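Local coordinates for protein probable ss-1,3-N-acetylglucosaminyltransferase (Staphylococcus aureus subsp. aureus N315, PDB 6H1J) that is a probable glycosyltransferase of family 2, with a GT-A fold domain and a TarS-type linker domain, at residues Leu43-Lys48 against Asp113-Arg118; Asp51-Ile56 against Leu77-Gln82. All coordinates share one frame; numbering follows the deposited sequence.

Interaction 1: Leu43-Lys48 against Asp113-Arg118; sequences LNQTMK and DLLHER. With MG (magnesium ion), chain I.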
ATOM      1  N   LEU B  43     -37.916 -31.872  25.991  1.00 21.96           N
ATOM      2  CA  LEU B  43     -39.085 -32.541  26.556  1.00 25.03           C
ATOM      3  C   LEU B  43     -39.644 -31.751  27.744  1.00 25.33           C
ATOM      4  O   LEU B  43     -40.841 -31.820  27.978  1.00 26.30           O
ATOM      5  CB  LEU B  43     -38.709 -33.969  26.944  1.00 24.96           C
ATOM      6  CG  LEU B  43     -38.300 -34.849  25.769  1.00 27.53           C
ATOM      7  CD1 LEU B  43     -38.030 -36.262  26.232  1.00 29.66           C
ATOM      8  CD2 LEU B  43     -39.340 -34.840  24.665  1.00 29.18           C
ATOM      9  N   ASN B  44     -38.812 -30.955  28.423  1.00 24.37           N
ATOM     10  CA  ASN B  44     -39.231 -30.131  29.557  1.00 27.47           C
ATOM     11  C   ASN B  44     -39.609 -28.715  29.081  1.00 27.07           C
ATOM     12  O   ASN B  44     -38.884 -27.764  29.314  1.00 33.19           O
ATOM     13  CB  ASN B  44     -38.121 -30.070  30.614  1.00 32.07           C
ATOM     14  CG  ASN B  44     -38.507 -29.288  31.858  1.00 38.28           C
ATOM     15  OD1 ASN B  44     -39.647 -29.356  32.312  1.00 42.69           O
ATOM     16  ND2 ASN B  44     -37.558 -28.578  32.448  1.00 39.35           N
ATOM     17  N   GLN B  45     -40.736 -28.570  28.386  1.00 26.53           N
ATOM     18  CA  GLN B  45     -41.186 -27.247  27.884  1.00 26.53           C
ATOM     19  C   GLN B  45     -42.507 -26.870  28.561  1.00 27.81           C
ATOM     20  O   GLN B  45     -43.320 -27.755  28.866  1.00 26.17           O
ATOM     21  CB  GLN B  45     -41.379 -27.298  26.367  1.00 25.56           C
ATOM     22  CG  GLN B  45     -40.071 -27.309  25.580  1.00 25.40           C
ATOM     23  CD  GLN B  45     -39.283 -26.024  25.703  1.00 26.17           C
ATOM     24  OE1 GLN B  45     -39.774 -24.954  25.321  1.00 22.65           O
ATOM     25  NE2 GLN B  45     -38.051 -26.133  26.207  1.00 22.11           N
ATOM     26  N   THR B  46     -42.731 -25.570  28.775  1.00 27.33           N
ATOM     27  CA  THR B  46     -44.036 -25.051  29.221  1.00 27.23           C
ATOM     28  C   THR B  46     -45.122 -25.327  28.173  1.00 28.81           C
ATOM     29  O   THR B  46     -46.298 -25.478  28.530  1.00 29.07           O
ATOM     30  CB  THR B  46     -43.982 -23.566  29.564  1.00 28.05           C
ATOM     31  OG1 THR B  46     -43.473 -22.854  28.428  1.00 27.28           O
ATOM     32  CG2 THR B  46     -43.151 -23.301  30.798  1.00 29.66           C
ATOM     33  N   MET B  47     -44.746 -25.373  26.884  1.00 26.15           N
ATOM     34  CA  MET B  47     -45.681 -25.768  25.823  1.00 26.04           C
ATOM     35  C   MET B  47     -46.191 -27.196  26.112  1.00 25.87           C
ATOM     36  O   MET B  47     -45.438 -28.076  26.439  1.00 25.70           O
ATOM     37  CB  MET B  47     -45.026 -25.699  24.439  1.00 23.41           C
ATOM     38  CG  MET B  47     -45.956 -25.983  23.299  1.00 23.89           C
ATOM     39  SD  MET B  47     -45.277 -25.828  21.627  1.00 25.50           S
ATOM     40  CE  MET B  47     -45.372 -24.060  21.382  1.00 24.13           C
ATOM     41  N   LYS B  48     -47.487 -27.416  25.897  1.00 28.47           N
ATOM     42  CA  LYS B  48     -48.114 -28.704  26.032  1.00 29.50           C
ATOM     43  C   LYS B  48     -47.378 -29.720  25.149  1.00 28.59           C
ATOM     44  O   LYS B  48     -47.153 -29.465  23.978  1.00 25.36           O
ATOM     45  CB  LYS B  48     -49.581 -28.550  25.608  1.00 37.86           C
ATOM     46  CG  LYS B  48     -50.501 -29.735  25.884  1.00 43.61           C
ATOM     47  CD  LYS B  48     -51.930 -29.499  25.389  1.00 44.60           C
ATOM     48  CE  LYS B  48     -52.484 -28.148  25.796  1.00 47.04           C
ATOM     49  N   ASP B 113     -26.543 -28.176  22.591  1.00 36.52           N
ATOM     50  CA  ASP B 113     -27.189 -26.990  23.191  1.00 33.03           C
ATOM     51  C   ASP B 113     -28.409 -27.352  24.062  1.00 32.34           C
ATOM     52  O   ASP B 113     -28.786 -28.516  24.198  1.00 32.10           O
ATOM     53  CB  ASP B 113     -27.482 -26.004  22.063  1.00 30.22           C
ATOM     54  CG  ASP B 113     -26.218 -25.554  21.345  1.00 34.39           C
ATOM     55  OD1 ASP B 113     -25.107 -25.764  21.905  1.00 36.32           O
ATOM     56  OD2 ASP B 113     -26.342 -25.030  20.232  1.00 31.40           O
ATOM     57  N   LEU B 114     -28.981 -26.326  24.705  1.00 27.95           N
ATOM     58  CA  LEU B 114     -30.086 -26.443  25.684  1.00 27.19           C
ATOM     59  C   LEU B 114     -31.165 -25.394  25.397  1.00 25.87           C
ATOM     60  O   LEU B 114     -30.827 -24.253  25.082  1.00 24.24           O
ATOM     61  CB  LEU B 114     -29.554 -26.193  27.093  1.00 29.36           C
ATOM     62  CG  LEU B 114     -28.413 -27.084  27.560  1.00 32.31           C
ATOM     63  CD1 LEU B 114     -27.950 -26.618  28.927  1.00 34.05           C
ATOM     64  CD2 LEU B 114     -28.813 -28.556  27.588  1.00 34.16           C
ATOM     65  N   LEU B 115     -32.450 -25.789  25.481  1.00 23.40           N
ATOM     66  CA  LEU B 115     -33.549 -24.828  25.473  1.00 23.64           C
ATOM     67  C   LEU B 115     -33.954 -24.515  26.919  1.00 24.58           C
ATOM     68  O   LEU B 115     -34.055 -25.425  27.756  1.00 23.42           O
ATOM     69  CB  LEU B 115     -34.759 -25.403  24.741  1.00 23.84           C
ATOM     70  CG  LEU B 115     -34.621 -25.749  23.266  1.00 23.79           C
ATOM     71  CD1 LEU B 115     -35.973 -26.226  22.744  1.00 22.22           C
ATOM     72  CD2 LEU B 115     -34.119 -24.545  22.460  1.00 25.99           C
ATOM     73  N   HIS B 116     -34.225 -23.230  27.168  1.00 23.24           N
ATOM     74  CA  HIS B 116     -34.974 -22.723  28.314  1.00 22.79           C
ATOM     75  C   HIS B 116     -36.362 -23.374  28.254  1.00 22.84           C
ATOM     76  O   HIS B 116     -36.920 -23.550  27.148  1.00 22.05           O
ATOM     77  CB  HIS B 116     -35.106 -21.181  28.216  1.00 22.07           C
ATOM     78  CG  HIS B 116     -35.576 -20.507  29.462  1.00 23.68           C
ATOM     79  ND1 HIS B 116     -36.907 -20.492  29.841  1.00 25.00           N
ATOM     80  CD2 HIS B 116     -34.897 -19.877  30.452  1.00 25.29           C
ATOM     81  CE1 HIS B 116     -37.027 -19.900  31.025  1.00 25.13           C
ATOM     82  NE2 HIS B 116     -35.799 -19.497  31.418  1.00 26.00           N
ATOM     83  N   GLU B 117     -36.928 -23.663  29.414  1.00 23.53           N
ATOM     84  CA  GLU B 117     -38.247 -24.336  29.467  1.00 26.66           C
ATOM     85  C   GLU B 117     -39.358 -23.500  28.808  1.00 25.59           C
ATOM     86  O   GLU B 117     -40.388 -24.078  28.397  1.00 24.76           O
ATOM     87  CB  GLU B 117     -38.588 -24.731  30.900  1.00 30.03           C
ATOM     88  CG  GLU B 117     -39.039 -23.595  31.789  1.00 36.37           C
ATOM     89  CD  GLU B 117     -39.482 -24.092  33.168  1.00 45.31           C
ATOM     90  OE1 GLU B 117     -39.768 -25.308  33.312  1.00 48.29           O
ATOM     91  OE2 GLU B 117     -39.552 -23.265  34.105  1.00 57.65           O
ATOM     92  N   ARG B 118     -39.160 -22.185  28.660  1.00 25.37           N
ATOM     93  CA  ARG B 118     -40.231 -21.325  28.081  1.00 25.84           C
ATOM     94  C   ARG B 118     -39.934 -20.944  26.625  1.00 24.65           C
ATOM     95  O   ARG B 118     -40.664 -20.095  26.085  1.00 24.10           O
ATOM     96  CB  ARG B 118     -40.393 -20.054  28.922  1.00 27.87           C
ATOM     97  CG  ARG B 118     -40.650 -20.311  30.398  1.00 32.07           C
ATOM     98  CD  ARG B 118     -41.034 -19.044  31.135  1.00 35.66           C
ATOM     99  NE  ARG B 118     -41.648 -18.065  30.252  1.00 38.62           N
ATOM    100  CZ  ARG B 118     -42.956 -17.861  30.146  1.00 48.66           C
ATOM    101  NH1 ARG B 118     -43.755 -18.854  29.796  1.00 44.40           N
ATOM    102  NH2 ARG B 118     -43.459 -16.663  30.390  1.00 49.03           N
TER
HETATM  103 MG    MG I 401     -45.009 -29.264  28.538  1.00 44.21          MG
HETATM  104  O   HOH W   1     -43.738 -30.546  27.394  1.00 34.31           O
HETATM  105  O   HOH W   2     -42.350 -27.255  32.390  1.00 59.85           O
HETATM  106  O   HOH W   3     -46.797 -28.082  29.616  1.00 35.16           O
HETATM  107  O   HOH W   4     -46.989 -30.928  28.771  1.00 38.41           O
HETATM  108  O   HOH W   5     -44.696 -30.041  30.936  1.00 46.23           O
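A polar loop-to-loop contact joins Q45 and T46, in the turn that follows helix 35-43, to the main chain of H116 and E117, just before helix 119-129. Two hydrogen bonds define it. The straighter runs from T46 N to E117 O at 2.8 Å, with an N-H...O angle of 167°. In the other, Q45 NE2 reaches H116 O at 3.0 Å, approaching from above the carbonyl plane. Q45 CG stands beside the backbone N (chi1 -74°), and a bend at chi2 (-66°) turns the amide toward the H116 and E117 carbonyls, with NE2 also against L115 CB. That amide is fixed from both ends: NE2 also donates to S41 O, and OE1 accepts from L120 N in the first turn of helix 119-129. Within the GT-A fold of family 2 glycosyltransferases, the contact thus ties the end of one helix to the start of another. R118 occupies the N-cap position, and its N is held in the ring plane of H116 by ND1 (3.1 Å). T46 CG2 packs on R118 CG at 3.9 Å, while T46 OG1 bonds to E121 and R118 NE pairs with D122. On the exposed side, E117 CB rests on N44 O (3.4 Å). The same turn binds a magnesium ion through Q45 O and M47 O at 2.3 and 2.5 Å, and four waters complete six ligands.

Interaction 2: Asp51-Ile56 against Leu77-Gln82; sequences DYELII and LVRFKQ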
ATOM      1  N   ASP B  51     -48.410 -30.438  21.610  1.00 27.54           N
ATOM      2  CA  ASP B  51     -48.399 -29.333  20.647  1.00 27.11           C
ATOM      3  C   ASP B  51     -47.079 -29.269  19.848  1.00 24.82           C
ATOM      4  O   ASP B  51     -46.970 -28.511  18.901  1.00 23.40           O
ATOM      5  CB  ASP B  51     -48.582 -28.005  21.379  1.00 33.27           C
ATOM      6  CG  ASP B  51     -50.016 -27.633  21.702  1.00 36.92           C
ATOM      7  OD1 ASP B  51     -50.904 -28.280  21.155  1.00 37.30           O
ATOM      8  OD2 ASP B  51     -50.213 -26.716  22.530  1.00 42.11           O
ATOM      9  N   TYR B  52     -46.055 -30.017  20.246  1.00 21.78           N
ATOM     10  CA  TYR B  52     -44.768 -30.004  19.528  1.00 23.94           C
ATOM     11  C   TYR B  52     -44.138 -31.397  19.465  1.00 23.46           C
ATOM     12  O   TYR B  52     -44.589 -32.336  20.101  1.00 24.25           O
ATOM     13  CB  TYR B  52     -43.815 -28.998  20.179  1.00 24.13           C
ATOM     14  CG  TYR B  52     -43.271 -29.406  21.519  1.00 23.67           C
ATOM     15  CD1 TYR B  52     -43.983 -29.174  22.682  1.00 24.59           C
ATOM     16  CD2 TYR B  52     -42.016 -29.972  21.632  1.00 24.56           C
ATOM     17  CE1 TYR B  52     -43.471 -29.513  23.925  1.00 23.83           C
ATOM     18  CE2 TYR B  52     -41.499 -30.353  22.860  1.00 24.02           C
ATOM     19  CZ  TYR B  52     -42.218 -30.103  24.008  1.00 24.07           C
ATOM     20  OH  TYR B  52     -41.677 -30.439  25.211  1.00 23.33           O
ATOM     21  N   GLU B  53     -43.113 -31.527  18.634  1.00 23.03           N
ATOM     22  CA  GLU B  53     -42.401 -32.781  18.446  1.00 24.71           C
ATOM     23  C   GLU B  53     -40.884 -32.500  18.323  1.00 23.08           C
ATOM     24  O   GLU B  53     -40.475 -31.460  17.841  1.00 22.86           O
ATOM     25  CB  GLU B  53     -42.923 -33.495  17.201  1.00 25.33           C
ATOM     26  CG  GLU B  53     -42.692 -32.711  15.912  1.00 27.12           C
ATOM     27  CD  GLU B  53     -43.157 -33.424  14.643  1.00 31.98           C
ATOM     28  OE1 GLU B  53     -43.626 -34.564  14.764  1.00 37.81           O
ATOM     29  OE2 GLU B  53     -43.068 -32.842  13.542  1.00 30.99           O
ATOM     30  N   LEU B  54     -40.069 -33.436  18.794  1.00 21.13           N
ATOM     31  CA  LEU B  54     -38.631 -33.440  18.613  1.00 22.53           C
ATOM     32  C   LEU B  54     -38.324 -34.512  17.561  1.00 24.00           C
ATOM     33  O   LEU B  54     -38.632 -35.683  17.780  1.00 24.14           O
ATOM     34  CB  LEU B  54     -37.947 -33.789  19.946  1.00 23.15           C
ATOM     35  CG  LEU B  54     -36.425 -33.938  19.906  1.00 23.00           C
ATOM     36  CD1 LEU B  54     -35.743 -32.750  19.237  1.00 23.84           C
ATOM     37  CD2 LEU B  54     -35.861 -34.138  21.310  1.00 24.51           C
ATOM     38  N   ILE B  55     -37.733 -34.101  16.438  1.00 23.19           N
ATOM     39  CA  ILE B  55     -37.280 -35.014  15.375  1.00 25.53           C
ATOM     40  C   ILE B  55     -35.763 -35.106  15.484  1.00 25.93           C
ATOM     41  O   ILE B  55     -35.093 -34.092  15.311  1.00 24.76           O
ATOM     42  CB  ILE B  55     -37.707 -34.537  13.968  1.00 26.37           C
ATOM     43  CG1 ILE B  55     -39.205 -34.210  13.898  1.00 26.93           C
ATOM     44  CG2 ILE B  55     -37.310 -35.572  12.925  1.00 28.08           C
ATOM     45  CD1 ILE B  55     -39.671 -33.620  12.585  1.00 28.47           C
ATOM     46  N   ILE B  56     -35.251 -36.299  15.829  1.00 25.76           N
ATOM     47  CA  ILE B  56     -33.813 -36.538  15.938  1.00 26.69           C
ATOM     48  C   ILE B  56     -33.372 -37.294  14.684  1.00 29.17           C
ATOM     49  O   ILE B  56     -33.928 -38.325  14.376  1.00 33.29           O
ATOM     50  CB  ILE B  56     -33.453 -37.305  17.213  1.00 27.10           C
ATOM     51  CG1 ILE B  56     -34.025 -36.628  18.457  1.00 26.79           C
ATOM     52  CG2 ILE B  56     -31.940 -37.514  17.310  1.00 29.09           C
ATOM     53  CD1 ILE B  56     -33.859 -37.421  19.723  1.00 27.64           C
ATOM     54  N   LEU B  77     -41.191 -40.756  22.669  1.00 24.81           N
ATOM     55  CA  LEU B  77     -41.311 -39.351  23.047  1.00 24.48           C
ATOM     56  C   LEU B  77     -40.720 -38.436  21.971  1.00 23.76           C
ATOM     57  O   LEU B  77     -40.895 -37.231  22.058  1.00 22.54           O
ATOM     58  CB  LEU B  77     -40.631 -39.086  24.392  1.00 24.92           C
ATOM     59  CG  LEU B  77     -41.130 -39.919  25.570  1.00 25.28           C
ATOM     60  CD1 LEU B  77     -40.361 -39.564  26.844  1.00 26.12           C
ATOM     61  CD2 LEU B  77     -42.616 -39.730  25.801  1.00 25.82           C
ATOM     62  N   VAL B  78     -40.046 -39.024  20.979  1.00 24.25           N
ATOM     63  CA  VAL B  78     -39.386 -38.327  19.924  1.00 25.62           C
ATOM     64  C   VAL B  78     -39.657 -39.093  18.631  1.00 27.64           C
ATOM     65  O   VAL B  78     -39.964 -40.287  18.640  1.00 25.52           O
ATOM     66  CB  VAL B  78     -37.869 -38.228  20.184  1.00 26.87           C
ATOM     67  CG1 VAL B  78     -37.571 -37.553  21.517  1.00 27.07           C
ATOM     68  CG2 VAL B  78     -37.207 -39.599  20.104  1.00 28.86           C
ATOM     69  N   ARG B  79     -39.515 -38.406  17.504  1.00 27.22           N
ATOM     70  CA  ARG B  79     -39.427 -39.110  16.247  1.00 30.48           C
ATOM     71  C   ARG B  79     -37.948 -39.232  15.890  1.00 31.51           C
ATOM     72  O   ARG B  79     -37.166 -38.325  16.130  1.00 33.57           O
ATOM     73  CB  ARG B  79     -40.243 -38.363  15.199  1.00 31.83           C
ATOM     74  CG  ARG B  79     -41.713 -38.266  15.575  1.00 31.81           C
ATOM     75  CD  ARG B  79     -42.430 -37.408  14.565  1.00 33.34           C
ATOM     76  NE  ARG B  79     -42.232 -37.939  13.221  1.00 34.05           N
ATOM     77  CZ  ARG B  79     -42.454 -37.239  12.130  1.00 33.30           C
ATOM     78  NH1 ARG B  79     -42.838 -35.975  12.252  1.00 34.17           N
ATOM     79  NH2 ARG B  79     -42.323 -37.806  10.940  1.00 30.58           N
ATOM     80  N   PHE B  80     -37.573 -40.364  15.324  1.00 33.14           N
ATOM     81  CA  PHE B  80     -36.179 -40.656  15.123  1.00 37.55           C
ATOM     82  C   PHE B  80     -35.972 -41.329  13.762  1.00 38.55           C
ATOM     83  O   PHE B  80     -36.714 -42.214  13.395  1.00 35.11           O
ATOM     84  CB  PHE B  80     -35.666 -41.527  16.273  1.00 41.17           C
ATOM     85  CG  PHE B  80     -34.320 -42.136  16.014  1.00 43.35           C
ATOM     86  CD1 PHE B  80     -33.182 -41.336  15.970  1.00 44.09           C
ATOM     87  CD2 PHE B  80     -34.194 -43.491  15.756  1.00 46.44           C
ATOM     88  CE1 PHE B  80     -31.932 -41.896  15.725  1.00 44.74           C
ATOM     89  CE2 PHE B  80     -32.946 -44.044  15.485  1.00 48.68           C
ATOM     90  CZ  PHE B  80     -31.819 -43.244  15.466  1.00 47.44           C
ATOM     91  N   LYS B  81     -34.922 -40.900  13.052  1.00 41.05           N
ATOM     92  CA  LYS B  81     -34.460 -41.559  11.835  1.00 43.08           C
ATOM     93  C   LYS B  81     -32.925 -41.626  11.859  1.00 45.70           C
ATOM     94  O   LYS B  81     -32.252 -40.653  12.191  1.00 41.60           O
ATOM     95  CB  LYS B  81     -35.033 -40.818  10.625  1.00 44.43           C
ATOM     96  CG  LYS B  81     -34.439 -41.229   9.288  1.00 50.62           C
ATOM     97  CD  LYS B  81     -35.234 -40.753   8.101  1.00 53.65           C
ATOM     98  CE  LYS B  81     -36.370 -41.682   7.738  1.00 58.29           C
ATOM     99  NZ  LYS B  81     -37.217 -41.108   6.668  1.00 64.67           N
ATOM    100  N   GLN B  82     -32.365 -42.803  11.548  1.00 45.01           N
ATOM    101  CA  GLN B  82     -30.925 -42.975  11.416  1.00 47.53           C
ATOM    102  C   GLN B  82     -30.580 -43.008   9.926  1.00 48.86           C
ATOM    103  O   GLN B  82     -31.114 -43.830   9.192  1.00 51.91           O
ATOM    104  CB  GLN B  82     -30.444 -44.273  12.074  1.00 49.97           C
TER
HETATM  105  O   HOH W   6     -41.501 -35.475  20.294  1.00 27.36           O
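Main-chain hydrogen bonds between L54, I56, R79 and K81 pair strand 52-56 with strand 79-82 in parallel, their axes 4.7 Å apart and only 9° from alignment. R79 N donates to L54 O (2.9 Å), R79 O accepts from I56 N (2.8 Å), and K81 N donates to I56 O. I56 therefore uses both its N and its O to grip the neighbouring strand at R79 and K81, the alternation expected of a parallel pair. Ahead of this register a water bridges L54 N and L77 O.

The charged interaction lies on the I55 and R79 face. A bend of the arginine chain at chi3 brings R79 NH1 to E53 OE1 at 3.0 Å, on the syn side but 32° out of the carboxylate plane. The carboxylate meets the guanidinium at its edge, the two planes being 40° apart. Each group has a further partner: E53 OE2 bonds to S23 OG and R79 NH1 to M100 O. The I55 side chain lies beside that of R79, with CD1 nearest to NH1.

Apolar contacts occupy the other face. V78 sends one methyl to each of two neighbours: CG1 lies beside L54 CD2 at 3.8 Å, and CG2 meets I56 CD1 at 4.0 Å. Farther along, the F80 ring approaches I56 with CD1, which lies 3.5 Å from I56 O and makes its apolar contact with I56 CB at 4.2 Å. I39 packs against L54 and I56, while I71 of helix 66-72 touches I56 and F80.

Strand 52-58, helix 66-72 and strand 79-82 form a beta-alpha-beta crossover, the repeating element of the Rossmann-like parallel sheet in GT-A glycosyltransferases.

How the interactions relate
Interaction 2 is nested in sequence within the loop closed by interaction 1, and their centres lie about 14 Å apart. Y52 is the main link between them: its OH lies 3.2 Å from L43 O and 3.4 Å from Q45 CB, its CE1 is 3.5 Å from M47 O, and the same OH is hydrogen-bonded to V42 O near the end of helix 35-43. A second touch joins L43 CD2 to L77 O at 3.9 Å. The magnesium ion belongs to the 43-48 turn, and the L54 side chain of interaction 2 is about 12 Å from it. Both contacts reach the same mixed sheet, interaction 1 through strand 114-115 and interaction 2 through strands 52-58 and 79-82.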